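Local coordinates for protein acireductone dioxygenase (Bacillus anthracis, PDB 4QGL) that probably oxidises the acireductone of the methionine salvage pathway with O2, the bound metal, iron or nickel, deciding which products form, at residues E35-S40 with A62-E67; H105-V110 with F164-G169; F112-H117 with Q157-R162; I119-G124 with R147-L152. One frame throughout, in Å; residues are numbered along the deposited sequence.

Interaction 1. Residues E35-S40 with A62-E67; sequences EKWNIS and AVFSKE
One face of the Trp37 indole is covered by the aliphatic part of Glu67, whose CB stands 3.5 Å from the centroid of the six-membered ring and 12° off its normal, a CH-pi contact over the ring centre. Phe112 also stacks on Trp37, and it meets Phe64 as well. At the indole edge, NE1 donates in the ring plane to Glu35 OE2 at 2.7 Å, which fixes the rotation of the ring. The Phe64 ring has Val63 CG1 over one face, offset toward the rim, and Asn38 O at its edge, 3.6 Å from Phe64 CE1. Trp37 and Phe64 have nearly parallel planes (25°) but are slid apart, with centroids 5.9 Å from each other, so they meet through Trp37 CE3 and Phe64 CD1 at 3.8 Å. Ile39 adds its CD1, 4.1 Å from Phe64 CZ; CG1 lies anti to the backbone N (chi1 -171°), carrying the methyl toward the ring although the CB points away. Glu67 bends at chi2, and its carboxylate turns to a salt bridge with Lys41. The aromatic cluster thus packs the junction of helices 54-63 and 65-75 against the chain leaving strand 33-36 of the cupin fold.

Interaction 2. Residues H105-V110 with F164-G169; sequences HTDDEV and FVTTEG. With CD (cadmium ion), chain B.
Asp107 and Val165 meet where two loops of the cupin barrel come together, one leading into strand 109-113 and the other leaving strand 158-164. Across the segments the contact is van der Waals in kind. Asp107 OD2 lies 3.6 Å from Val165 CB, and the two side chains cross at about a right angle; the same oxygen approaches Gly169 CA at 3.9 Å. His105 CB touches Gly169 O at 3.8 Å. A weak hydrogen bond of 3.3 Å from Gly169 N to Thr166 OG1 links the two ends of 166-169. Metal coordination belongs to the 105-110 side. His105 ND1 donates to Val171 O, which orients the imidazole and leaves NE2 to the metal. Glu109, with CG anti to its backbone N (chi1 -169°), extends OE1 to the same ion, while OE2 binds a second cadmium ion. His103 and His148 complete the protein ligands of the first, the predicted position of the catalytic iron or nickel. Both bonds from this segment measure 2.3 Å, from His105 NE2 and from Glu109 OE1 to the cadmium ion.

Interaction 3. Residues F112-H117 with Q157-R162; sequences FIVSGH and QVVAIR. With CD (cadmium ion), chain C.
Phe112 and Ile161 form an antiparallel hydrogen-bonded pair, with Phe112 N donating to Ile161 O at 3.0 Å and Ile161 N returning a bond to Phe112 O at 3.1 Å, each in the plane of the accepting carbonyl. The register then shifts by one. Val159 O is gripped by both Val114 N, at 3.0 Å, and Ser115 N, at 3.3 Å, the two donors arriving from the same face of its plane, while Val159 N donates to Ser115 O. His117 N closes the series on Gln157 O. Gly116 has a positive phi (68°), which by itself favours glycine, and its CA makes a CA-H...O contact with Gln157 O. Around this ladder, Phe112 CG lies anti to the backbone N (chi1 167°), laying the ring alongside Ile161 with Phe112 CD2 3.8 Å from Ile161 CD1. Val114 CB packs on Val159 CG1 at 4.0 Å. At the far end of the pairing, His117 NE2 binds a cadmium ion at a long 2.7 Å, with Gly1 and Glu135, and ND1 is hydrogen-bonded to Asp155. Val114 and Ser115 opposite Val159 make a classic beta bulge, at the corner where the chain passes from one sheet of the cupin barrel to the other.

Interaction 4. Residues I119-G124 with R147-L152; sequences IFAIEG and RHYFTL. With CD (cadmium ion), chain B.
His148 and Phe120 are brought side by side on one face of a strand pair by their first torsions: His148 CG sits between its backbone N and carbonyl carbon (chi1 65°), and Phe120 CG lies on the side of its backbone N (chi1 -88°), leaning the ring toward strand 148-151. His148 CD2 thereby reaches the edge of the Phe120 ring, 3.9 Å from Phe120 CE1. Phe150 sends an edge over that ring, CD1 lying above the centre of Phe120 in an edge-to-face pair with centroids 5.0 Å apart and planes at 59°. On the other face, Ala121 CB lies over the Tyr149 ring, 3.7 Å from its centroid, a CH-pi contact. Reciprocal antiparallel backbone bonds join Ile119 with Thr151 and Ala121 with Tyr149, of which Ala121 N to Tyr149 O is nearly straight (3.0 Å); Glu123 N adds a bond to Arg147 O. Water 3 links Glu123 OE1 to Arg147 N, whereas the guanidinium group turns away to a salt bridge with Glu102. His148 ND1 donates to Ala146 O, and His148 NE2 binds the cadmium ion at 2.6 Å. This barrel-strand histidine joins His103, His105 and Glu109 in the three-histidine, one-glutamate metal site of the cupin fold.

In the fold
Interactions 2 and 4 meet at one cadmium ion: His105 and Glu109 come from the first, His148 from the second, and water 2 belongs to both. There Glu109 packs against Phe120, whose ring, on the same side of the sheet as His148, lies next to the metal ligands. Interaction 3 continues from interaction 2 along strand 109-113 and adjoins interaction 4 along strand 116-123; Leu152 CD2 touches Val158 CG1 at 3.9 Å. Interaction 3 packs in turn on interaction 1, where Ile39 CD1 lies 3.8 Å from Val114 O. Interaction 1 is the far end of this chain of contacts: its centre lies about 24 Å from that of interaction 4, and the two are on opposite sides of the chain's centre.

Interaction 1. Residues E35-S40 with A62-E67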
loop_
_atom_site.group_PDB
_atom_site.type_symbol
_atom_site.label_atom_id
_atom_site.label_comp_id
_atom_site.label_asym_id
_atom_site.label_seq_id
_atom_site.Cartn_x
_atom_site.Cartn_y
_atom_site.Cartn_z
ATOM N N GLU A 35 -6.274 -2.422 -7.277
ATOM C CA GLU A 35 -7.184 -1.508 -7.944
ATOM C C GLU A 35 -6.386 -0.302 -8.295
ATOM O O GLU A 35 -5.437 0.044 -7.576
ATOM C CB GLU A 35 -8.298 -1.083 -7.015
ATOM C CG GLU A 35 -9.221 -2.203 -6.561
ATOM C CD GLU A 35 -10.410 -1.675 -5.763
ATOM O OE1 GLU A 35 -11.211 -2.492 -5.224
ATOM O OE2 GLU A 35 -10.557 -0.424 -5.664
ATOM N N LYS A 36 -6.757 0.335 -9.395
ATOM C CA LYS A 36 -6.157 1.595 -9.747
ATOM C C LYS A 36 -7.238 2.669 -9.660
ATOM O O LYS A 36 -8.247 2.605 -10.381
ATOM C CB LYS A 36 -5.516 1.520 -11.145
ATOM C CG LYS A 36 -4.638 2.738 -11.556
ATOM C CD LYS A 36 -3.162 2.602 -11.101
ATOM C CE LYS A 36 -2.405 3.949 -11.018
ATOM N NZ LYS A 36 -1.124 3.819 -10.238
ATOM N N TRP A 37 -7.060 3.624 -8.744
ATOM C CA TRP A 37 -8.011 4.727 -8.586
ATOM C C TRP A 37 -7.506 5.941 -9.328
ATOM O O TRP A 37 -6.292 6.079 -9.579
ATOM C CB TRP A 37 -8.167 5.107 -7.129
ATOM C CG TRP A 37 -8.716 4.036 -6.305
ATOM C CD1 TRP A 37 -9.239 2.840 -6.732
ATOM C CD2 TRP A 37 -8.857 4.062 -4.896
ATOM N NE1 TRP A 37 -9.699 2.122 -5.656
ATOM C CE2 TRP A 37 -9.475 2.849 -4.517
ATOM C CE3 TRP A 37 -8.534 4.994 -3.916
ATOM C CZ2 TRP A 37 -9.767 2.553 -3.204
ATOM C CZ3 TRP A 37 -8.820 4.704 -2.631
ATOM C CH2 TRP A 37 -9.432 3.486 -2.272
ATOM N N ASN A 38 -8.432 6.844 -9.647
ATOM C CA ASN A 38 -8.127 7.964 -10.506
ATOM C C ASN A 38 -7.454 9.084 -9.720
ATOM O O ASN A 38 -8.084 9.915 -9.083
ATOM C CB ASN A 38 -9.380 8.402 -11.218
ATOM C CG ASN A 38 -9.120 9.535 -12.163
ATOM O OD1 ASN A 38 -8.318 9.443 -13.106
ATOM N ND2 ASN A 38 -9.757 10.623 -11.900
ATOM N N ILE A 39 -6.125 9.052 -9.759
ATOM C CA ILE A 39 -5.277 9.909 -8.910
ATOM C C ILE A 39 -5.267 11.326 -9.472
ATOM O O ILE A 39 -5.032 12.261 -8.736
ATOM C CB ILE A 39 -3.864 9.266 -8.673
ATOM C CG1 ILE A 39 -3.039 10.025 -7.630
ATOM C CG2 ILE A 39 -3.063 9.094 -9.950
ATOM C CD1 ILE A 39 -3.351 9.596 -6.215
ATOM N N SER A 40 -5.588 11.477 -10.758
ATOM C CA SER A 40 -5.750 12.810 -11.391
ATOM C C SER A 40 -6.834 13.682 -10.748
ATOM O O SER A 40 -6.859 14.877 -10.941
ATOM C CB SER A 40 -6.069 12.687 -12.887
ATOM O OG SER A 40 -7.342 12.114 -13.116
ATOM N N ALA A 62 -11.981 12.922 1.623
ATOM C CA ALA A 62 -13.148 13.341 0.887
ATOM C C ALA A 62 -13.095 13.038 -0.602
ATOM O O ALA A 62 -14.108 12.689 -1.189
ATOM C CB ALA A 62 -13.404 14.825 1.106
ATOM N N VAL A 63 -11.944 13.202 -1.226
ATOM C CA VAL A 63 -11.823 13.016 -2.669
ATOM C C VAL A 63 -12.008 11.560 -3.087
ATOM O O VAL A 63 -12.643 11.301 -4.091
ATOM C CB VAL A 63 -10.483 13.560 -3.185
ATOM C CG1 VAL A 63 -10.351 13.408 -4.680
ATOM C CG2 VAL A 63 -10.352 15.030 -2.878
ATOM N N PHE A 64 -11.447 10.607 -2.335
ATOM C CA PHE A 64 -11.606 9.184 -2.667
ATOM C C PHE A 64 -12.680 8.486 -1.867
ATOM O O PHE A 64 -12.738 7.274 -1.856
ATOM C CB PHE A 64 -10.286 8.451 -2.532
ATOM C CG PHE A 64 -9.234 8.998 -3.430
ATOM C CD1 PHE A 64 -9.177 8.623 -4.763
ATOM C CD2 PHE A 64 -8.325 9.930 -2.951
ATOM C CE1 PHE A 64 -8.229 9.168 -5.599
ATOM C CE2 PHE A 64 -7.364 10.466 -3.780
ATOM C CZ PHE A 64 -7.318 10.087 -5.102
ATOM N N SER A 65 -13.608 9.256 -1.303
ATOM C CA SER A 65 -14.676 8.674 -0.485
ATOM C C SER A 65 -15.524 7.627 -1.194
ATOM O O SER A 65 -15.958 6.668 -0.571
ATOM C CB SER A 65 -15.575 9.754 0.110
ATOM O OG SER A 65 -16.303 10.440 -0.892
ATOM N N LYS A 66 -15.789 7.818 -2.477
ATOM C CA LYS A 66 -16.550 6.831 -3.249
ATOM C C LYS A 66 -15.751 5.538 -3.405
ATOM O O LYS A 66 -16.242 4.442 -3.161
ATOM C CB LYS A 66 -16.917 7.412 -4.621
ATOM C CG LYS A 66 -17.539 6.435 -5.587
ATOM C CD LYS A 66 -18.801 5.810 -5.040
ATOM C CE LYS A 66 -19.546 5.090 -6.156
ATOM N NZ LYS A 66 -20.462 4.073 -5.588
ATOM N N GLU A 67 -14.509 5.678 -3.795
ATOM C CA GLU A 67 -13.677 4.504 -3.997
ATOM C C GLU A 67 -13.501 3.768 -2.711
ATOM O O GLU A 67 -13.475 2.570 -2.708
ATOM C CB GLU A 67 -12.313 4.861 -4.539
ATOM C CG GLU A 67 -12.324 5.319 -5.977
ATOM C CD GLU A 67 -12.617 6.798 -6.110
ATOM O OE1 GLU A 67 -13.324 7.377 -5.294
ATOM O OE2 GLU A 67 -12.098 7.426 -7.028
HETATM O O HOH W 1 -13.095 1.381 -4.759
#

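Interaction 2. Residues H105-V110 with F164-G169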
loop_
_atom_site.group_PDB
_atom_site.type_symbol
_atom_site.label_atom_id
_atom_site.label_comp_id
_atom_site.label_asym_id
_atom_site.label_seq_id
_atom_site.Cartn_x
_atom_site.Cartn_y
_atom_site.Cartn_z
ATOM N N HIS A 105 -0.743 -10.677 9.557
ATOM C CA HIS A 105 -1.867 -10.170 10.368
ATOM C C HIS A 105 -3.093 -11.094 10.245
ATOM O O HIS A 105 -3.246 -11.778 9.233
ATOM C CB HIS A 105 -2.280 -8.753 9.921
ATOM C CG HIS A 105 -1.136 -7.814 9.701
ATOM N ND1 HIS A 105 -0.466 -7.200 10.738
ATOM C CD2 HIS A 105 -0.563 -7.359 8.558
ATOM C CE1 HIS A 105 0.484 -6.420 10.243
ATOM N NE2 HIS A 105 0.470 -6.526 8.924
ATOM N N THR A 106 -3.981 -11.074 11.251
ATOM C CA THR A 106 -5.266 -11.803 11.191
ATOM C C THR A 106 -6.396 -11.109 10.432
ATOM O O THR A 106 -7.457 -11.698 10.253
ATOM C CB THR A 106 -5.820 -12.080 12.579
ATOM O OG1 THR A 106 -5.808 -10.858 13.320
ATOM C CG2 THR A 106 -4.977 -13.160 13.267
ATOM N N ASP A 107 -6.180 -9.863 10.030
ATOM C CA ASP A 107 -7.028 -9.188 9.042
ATOM C C ASP A 107 -6.170 -8.751 7.830
ATOM O O ASP A 107 -4.923 -8.750 7.876
ATOM C CB ASP A 107 -7.770 -7.971 9.669
ATOM C CG ASP A 107 -8.895 -8.375 10.672
ATOM O OD1 ASP A 107 -9.465 -9.496 10.530
ATOM O OD2 ASP A 107 -9.208 -7.556 11.597
ATOM N N ASP A 108 -6.859 -8.422 6.744
ATOM C CA ASP A 108 -6.272 -7.869 5.523
ATOM C C ASP A 108 -5.557 -6.563 5.834
ATOM O O ASP A 108 -5.962 -5.880 6.758
ATOM C CB ASP A 108 -7.391 -7.561 4.512
ATOM C CG ASP A 108 -8.018 -8.831 3.889
ATOM O OD1 ASP A 108 -7.508 -9.971 4.108
ATOM O OD2 ASP A 108 -9.014 -8.673 3.145
ATOM N N GLU A 109 -4.501 -6.228 5.078
ATOM C CA GLU A 109 -3.814 -4.930 5.177
ATOM C C GLU A 109 -3.931 -4.161 3.868
ATOM O O GLU A 109 -3.300 -4.504 2.857
ATOM C CB GLU A 109 -2.330 -5.101 5.516
ATOM C CG GLU A 109 -1.609 -3.803 5.896
ATOM C CD GLU A 109 -0.122 -3.978 5.898
ATOM O OE1 GLU A 109 0.307 -5.122 6.140
ATOM O OE2 GLU A 109 0.644 -3.010 5.654
ATOM N N VAL A 110 -4.693 -3.079 3.921
ATOM C CA VAL A 110 -5.094 -2.340 2.746
ATOM C C VAL A 110 -4.453 -0.976 2.767
ATOM O O VAL A 110 -4.470 -0.299 3.763
ATOM C CB VAL A 110 -6.603 -2.191 2.757
ATOM C CG1 VAL A 110 -7.116 -1.593 1.456
ATOM C CG2 VAL A 110 -7.242 -3.544 3.035
ATOM N N PHE A 164 -8.900 -0.280 7.424
ATOM C CA PHE A 164 -8.828 -1.409 8.313
ATOM C C PHE A 164 -10.215 -1.855 8.761
ATOM O O PHE A 164 -11.200 -1.123 8.631
ATOM C CB PHE A 164 -7.965 -1.059 9.522
ATOM C CG PHE A 164 -8.015 0.391 9.931
ATOM C CD1 PHE A 164 -7.278 1.340 9.256
ATOM C CD2 PHE A 164 -8.753 0.800 11.036
ATOM C CE1 PHE A 164 -7.311 2.672 9.641
ATOM C CE2 PHE A 164 -8.775 2.133 11.438
ATOM C CZ PHE A 164 -8.060 3.068 10.729
ATOM N N VAL A 165 -10.275 -3.074 9.273
ATOM C CA VAL A 165 -11.454 -3.597 9.985
ATOM C C VAL A 165 -11.579 -3.061 11.414
ATOM O O VAL A 165 -12.631 -2.550 11.823
ATOM C CB VAL A 165 -11.396 -5.123 10.082
ATOM C CG1 VAL A 165 -12.371 -5.636 11.119
ATOM C CG2 VAL A 165 -11.655 -5.743 8.711
ATOM N N THR A 166 -10.525 -3.228 12.193
ATOM C CA THR A 166 -10.481 -2.697 13.555
ATOM C C THR A 166 -9.098 -2.149 13.758
ATOM O O THR A 166 -8.164 -2.531 13.025
ATOM C CB THR A 166 -10.706 -3.808 14.593
ATOM O OG1 THR A 166 -9.887 -4.949 14.264
ATOM C CG2 THR A 166 -12.168 -4.237 14.602
ATOM N N THR A 167 -8.923 -1.277 14.743
ATOM C CA THR A 167 -7.554 -0.909 15.067
ATOM C C THR A 167 -6.779 -2.194 15.472
ATOM O O THR A 167 -5.710 -2.464 14.898
ATOM C CB THR A 167 -7.463 0.287 16.036
ATOM O OG1 THR A 167 -7.114 1.444 15.271
ATOM C CG2 THR A 167 -6.398 0.083 17.123
ATOM N N GLU A 168 -7.362 -3.008 16.366
ATOM C CA GLU A 168 -6.729 -4.278 16.875
ATOM C C GLU A 168 -6.185 -5.340 15.863
ATOM O O GLU A 168 -5.360 -6.188 16.230
ATOM C CB GLU A 168 -7.652 -4.972 17.903
ATOM C CG GLU A 168 -9.130 -5.049 17.552
ATOM C CD GLU A 168 -9.946 -5.554 18.722
ATOM O OE1 GLU A 168 -9.905 -4.907 19.788
ATOM O OE2 GLU A 168 -10.620 -6.594 18.582
ATOM N N GLY A 169 -6.649 -5.303 14.615
ATOM C CA GLY A 169 -6.151 -6.197 13.572
ATOM C C GLY A 169 -4.873 -5.702 12.907
ATOM O O GLY A 169 -4.349 -6.363 12.014
HETATM CD CD CD B . 2.018 -5.526 7.586
HETATM O O HOH W 2 3.606 -4.149 6.535
#

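Interaction 3. Residues F112-H117 with Q157-R162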
loop_
_atom_site.group_PDB
_atom_site.type_symbol
_atom_site.label_atom_id
_atom_site.label_comp_id
_atom_site.label_asym_id
_atom_site.label_seq_id
_atom_site.Cartn_x
_atom_site.Cartn_y
_atom_site.Cartn_z
ATOM N N PHE A 112 -3.718 2.607 0.126
ATOM C CA PHE A 112 -3.786 3.271 -1.171
ATOM C C PHE A 112 -2.721 4.329 -1.237
ATOM O O PHE A 112 -2.658 5.172 -0.365
ATOM C CB PHE A 112 -5.140 3.909 -1.369
ATOM C CG PHE A 112 -5.207 4.878 -2.523
ATOM C CD1 PHE A 112 -5.265 4.435 -3.806
ATOM C CD2 PHE A 112 -5.256 6.237 -2.300
ATOM C CE1 PHE A 112 -5.351 5.324 -4.853
ATOM C CE2 PHE A 112 -5.343 7.136 -3.339
ATOM C CZ PHE A 112 -5.382 6.672 -4.622
ATOM N N ILE A 113 -1.885 4.322 -2.255
ATOM C CA ILE A 113 -0.826 5.322 -2.281
ATOM C C ILE A 113 -1.317 6.631 -2.886
ATOM O O ILE A 113 -1.884 6.650 -3.990
ATOM C CB ILE A 113 0.400 4.843 -3.064
ATOM C CG1 ILE A 113 0.920 3.482 -2.544
ATOM C CG2 ILE A 113 1.482 5.899 -3.035
ATOM C CD1 ILE A 113 0.747 3.236 -1.061
ATOM N N VAL A 114 -1.102 7.710 -2.147
ATOM C CA VAL A 114 -1.400 9.043 -2.622
ATOM C C VAL A 114 -0.188 9.738 -3.171
ATOM O O VAL A 114 -0.241 10.343 -4.215
ATOM C CB VAL A 114 -1.943 9.954 -1.515
ATOM C CG1 VAL A 114 -2.527 11.225 -2.141
ATOM C CG2 VAL A 114 -3.025 9.267 -0.679
ATOM N N SER A 115 0.911 9.677 -2.434
ATOM C CA SER A 115 2.194 10.229 -2.879
ATOM C C SER A 115 3.343 9.308 -2.526
ATOM O O SER A 115 3.182 8.454 -1.673
ATOM C CB SER A 115 2.408 11.561 -2.197
ATOM O OG SER A 115 1.538 12.534 -2.754
ATOM N N GLY A 116 4.510 9.512 -3.157
ATOM C CA GLY A 116 5.739 8.739 -2.892
ATOM C C GLY A 116 5.650 7.306 -3.335
ATOM O O GLY A 116 4.983 7.002 -4.321
ATOM N N HIS A 117 6.326 6.413 -2.600
ATOM C CA HIS A 117 6.438 4.991 -3.013
ATOM C C HIS A 117 6.488 4.017 -1.855
ATOM O O HIS A 117 6.827 4.389 -0.731
ATOM C CB HIS A 117 7.684 4.752 -3.864
ATOM C CG HIS A 117 7.815 5.681 -5.028
ATOM N ND1 HIS A 117 8.388 6.929 -4.918
ATOM C CD2 HIS A 117 7.461 5.541 -6.321
ATOM C CE1 HIS A 117 8.369 7.526 -6.095
ATOM N NE2 HIS A 117 7.811 6.703 -6.966
ATOM N N GLN A 157 9.995 8.190 1.299
ATOM C CA GLN A 157 8.820 8.959 1.663
ATOM C C GLN A 157 7.550 8.365 1.055
ATOM O O GLN A 157 7.529 7.959 -0.101
ATOM C CB GLN A 157 8.973 10.403 1.231
ATOM C CG GLN A 157 9.065 10.527 -0.263
ATOM C CD GLN A 157 9.454 11.902 -0.686
ATOM O OE1 GLN A 157 9.576 12.788 0.145
ATOM N NE2 GLN A 157 9.665 12.088 -1.987
ATOM N N VAL A 158 6.497 8.311 1.848
ATOM C CA VAL A 158 5.226 7.845 1.339
ATOM C C VAL A 158 4.081 8.543 2.057
ATOM O O VAL A 158 4.157 8.838 3.266
ATOM C CB VAL A 158 5.143 6.298 1.436
ATOM C CG1 VAL A 158 4.788 5.822 2.827
ATOM C CG2 VAL A 158 4.140 5.759 0.461
ATOM N N VAL A 159 3.026 8.831 1.299
ATOM C CA VAL A 159 1.704 9.191 1.869
ATOM C C VAL A 159 0.675 8.165 1.435
ATOM O O VAL A 159 0.621 7.835 0.270
ATOM C CB VAL A 159 1.227 10.575 1.433
ATOM C CG1 VAL A 159 -0.151 10.849 1.986
ATOM C CG2 VAL A 159 2.137 11.656 1.948
ATOM N N ALA A 160 -0.132 7.682 2.390
ATOM C CA ALA A 160 -1.112 6.600 2.180
ATOM C C ALA A 160 -2.383 6.750 2.996
ATOM O O ALA A 160 -2.400 7.309 4.080
ATOM C CB ALA A 160 -0.477 5.256 2.537
ATOM N N ILE A 161 -3.425 6.157 2.473
ATOM C CA ILE A 161 -4.632 5.945 3.216
ATOM C C ILE A 161 -4.627 4.500 3.698
ATOM O O ILE A 161 -4.384 3.608 2.923
ATOM C CB ILE A 161 -5.879 6.185 2.350
ATOM C CG1 ILE A 161 -5.845 7.583 1.759
ATOM C CG2 ILE A 161 -7.107 6.035 3.204
ATOM C CD1 ILE A 161 -6.914 7.830 0.711
ATOM N N ARG A 162 -4.898 4.268 4.974
ATOM C CA ARG A 162 -5.014 2.932 5.469
ATOM C C ARG A 162 -6.465 2.636 5.734
ATOM O O ARG A 162 -7.158 3.414 6.407
ATOM C CB ARG A 162 -4.258 2.788 6.760
ATOM C CG ARG A 162 -2.951 3.533 6.764
ATOM C CD ARG A 162 -2.792 4.152 8.123
ATOM N NE ARG A 162 -2.059 3.276 9.025
ATOM C CZ ARG A 162 -2.041 3.413 10.343
ATOM N NH1 ARG A 162 -1.340 2.570 11.070
ATOM N NH2 ARG A 162 -2.721 4.385 10.939
HETATM CD CD CD C . 7.234 6.640 -9.557
#

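Interaction 4. Residues I119-G124 with R147-L152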
loop_
_atom_site.group_PDB
_atom_site.type_symbol
_atom_site.label_atom_id
_atom_site.label_comp_id
_atom_site.label_asym_id
_atom_site.label_seq_id
_atom_site.Cartn_x
_atom_site.Cartn_y
_atom_site.Cartn_z
ATOM N N ILE A 119 7.189 -0.552 -1.191
ATOM C CA ILE A 119 7.312 -1.893 -1.723
ATOM C C ILE A 119 6.731 -2.853 -0.711
ATOM O O ILE A 119 7.172 -2.873 0.416
ATOM C CB ILE A 119 8.771 -2.328 -1.974
ATOM C CG1 ILE A 119 9.532 -1.352 -2.870
ATOM C CG2 ILE A 119 8.769 -3.680 -2.691
ATOM C CD1 ILE A 119 11.036 -1.405 -2.684
ATOM N N PHE A 120 5.761 -3.657 -1.119
ATOM C CA PHE A 120 5.368 -4.793 -0.320
ATOM C C PHE A 120 6.010 -6.055 -0.827
ATOM O O PHE A 120 5.954 -6.345 -2.014
ATOM C CB PHE A 120 3.874 -4.989 -0.354
ATOM C CG PHE A 120 3.162 -4.210 0.714
ATOM C CD1 PHE A 120 3.175 -4.660 2.013
ATOM C CD2 PHE A 120 2.482 -3.029 0.426
ATOM C CE1 PHE A 120 2.549 -3.950 3.005
ATOM C CE2 PHE A 120 1.855 -2.321 1.420
ATOM C CZ PHE A 120 1.891 -2.787 2.709
ATOM N N ALA A 121 6.585 -6.834 0.081
ATOM C CA ALA A 121 7.212 -8.103 -0.289
ATOM C C ALA A 121 6.349 -9.240 0.236
ATOM O O ALA A 121 6.262 -9.437 1.446
ATOM C CB ALA A 121 8.634 -8.199 0.295
ATOM N N ILE A 122 5.761 -10.022 -0.666
ATOM C CA ILE A 122 4.735 -10.988 -0.272
ATOM C C ILE A 122 5.168 -12.391 -0.637
ATOM O O ILE A 122 5.698 -12.646 -1.735
ATOM C CB ILE A 122 3.366 -10.629 -0.887
ATOM C CG1 ILE A 122 2.933 -9.251 -0.402
ATOM C CG2 ILE A 122 2.297 -11.624 -0.447
ATOM C CD1 ILE A 122 2.120 -8.467 -1.412
ATOM N N GLU A 123 4.978 -13.291 0.320
ATOM C CA GLU A 123 5.314 -14.697 0.133
ATOM C C GLU A 123 4.196 -15.262 -0.702
ATOM O O GLU A 123 3.051 -15.276 -0.271
ATOM C CB GLU A 123 5.413 -15.435 1.467
ATOM C CG GLU A 123 5.802 -16.898 1.376
ATOM C CD GLU A 123 5.985 -17.533 2.768
ATOM O OE1 GLU A 123 4.998 -17.555 3.552
ATOM O OE2 GLU A 123 7.116 -18.002 3.115
ATOM N N GLY A 124 4.537 -15.706 -1.905
ATOM C CA GLY A 124 3.568 -16.313 -2.802
ATOM C C GLY A 124 3.181 -17.699 -2.356
ATOM O O GLY A 124 3.898 -18.360 -1.611
ATOM N N ARG A 147 2.424 -13.988 4.880
ATOM C CA ARG A 147 3.706 -13.459 5.354
ATOM C C ARG A 147 4.201 -12.383 4.379
ATOM O O ARG A 147 4.186 -12.587 3.161
ATOM C CB ARG A 147 4.720 -14.575 5.501
ATOM C CG ARG A 147 4.257 -15.738 6.356
ATOM C CD ARG A 147 4.233 -15.420 7.853
ATOM N NE ARG A 147 5.568 -15.205 8.476
ATOM C CZ ARG A 147 5.765 -14.697 9.698
ATOM N NH1 ARG A 147 4.740 -14.361 10.489
ATOM N NH2 ARG A 147 6.983 -14.508 10.139
ATOM N N HIS A 148 4.576 -11.224 4.922
ATOM C CA HIS A 148 5.031 -10.109 4.110
ATOM C C HIS A 148 5.882 -9.136 4.935
ATOM O O HIS A 148 5.879 -9.237 6.145
ATOM C CB HIS A 148 3.827 -9.396 3.472
ATOM C CG HIS A 148 2.919 -8.745 4.447
ATOM N ND1 HIS A 148 2.049 -9.456 5.236
ATOM C CD2 HIS A 148 2.762 -7.449 4.792
ATOM C CE1 HIS A 148 1.396 -8.629 6.032
ATOM N NE2 HIS A 148 1.823 -7.403 5.797
ATOM N N TYR A 149 6.641 -8.243 4.299
ATOM C CA TYR A 149 7.188 -7.073 4.981
ATOM C C TYR A 149 7.110 -5.842 4.074
ATOM O O TYR A 149 6.646 -5.936 2.920
ATOM C CB TYR A 149 8.597 -7.321 5.503
ATOM C CG TYR A 149 9.548 -7.847 4.492
ATOM C CD1 TYR A 149 9.638 -9.209 4.263
ATOM C CD2 TYR A 149 10.365 -7.000 3.762
ATOM C CE1 TYR A 149 10.522 -9.726 3.325
ATOM C CE2 TYR A 149 11.227 -7.495 2.806
ATOM C CZ TYR A 149 11.306 -8.863 2.588
ATOM O OH TYR A 149 12.151 -9.409 1.650
ATOM N N PHE A 150 7.489 -4.677 4.606
ATOM C CA PHE A 150 7.333 -3.402 3.887
ATOM C C PHE A 150 8.631 -2.603 3.828
ATOM O O PHE A 150 9.431 -2.596 4.743
ATOM C CB PHE A 150 6.202 -2.517 4.490
ATOM C CG PHE A 150 5.977 -1.197 3.731
ATOM C CD1 PHE A 150 5.237 -1.176 2.570
ATOM C CD2 PHE A 150 6.513 -0.005 4.176
ATOM C CE1 PHE A 150 5.049 0.007 1.858
ATOM C CE2 PHE A 150 6.338 1.170 3.475
ATOM C CZ PHE A 150 5.596 1.184 2.321
ATOM N N THR A 151 8.816 -1.877 2.741
ATOM C CA THR A 151 10.040 -1.116 2.591
ATOM C C THR A 151 9.704 0.165 1.840
ATOM O O THR A 151 8.861 0.188 0.931
ATOM C CB THR A 151 11.092 -1.969 1.845
ATOM O OG1 THR A 151 11.746 -2.877 2.762
ATOM C CG2 THR A 151 12.114 -1.123 1.211
ATOM N N LEU A 152 10.334 1.250 2.224
ATOM C CA LEU A 152 10.332 2.387 1.360
ATOM C C LEU A 152 11.331 2.193 0.238
ATOM O O LEU A 152 12.159 1.323 0.236
ATOM C CB LEU A 152 10.669 3.647 2.121
ATOM C CG LEU A 152 9.731 3.971 3.270
ATOM C CD1 LEU A 152 10.382 4.977 4.196
ATOM C CD2 LEU A 152 8.426 4.504 2.706
HETATM CD CD CD B . 2.018 -5.526 7.586
HETATM O O HOH W 3 2.284 -16.505 3.068
HETATM O O HOH W 2 3.606 -4.149 6.535
#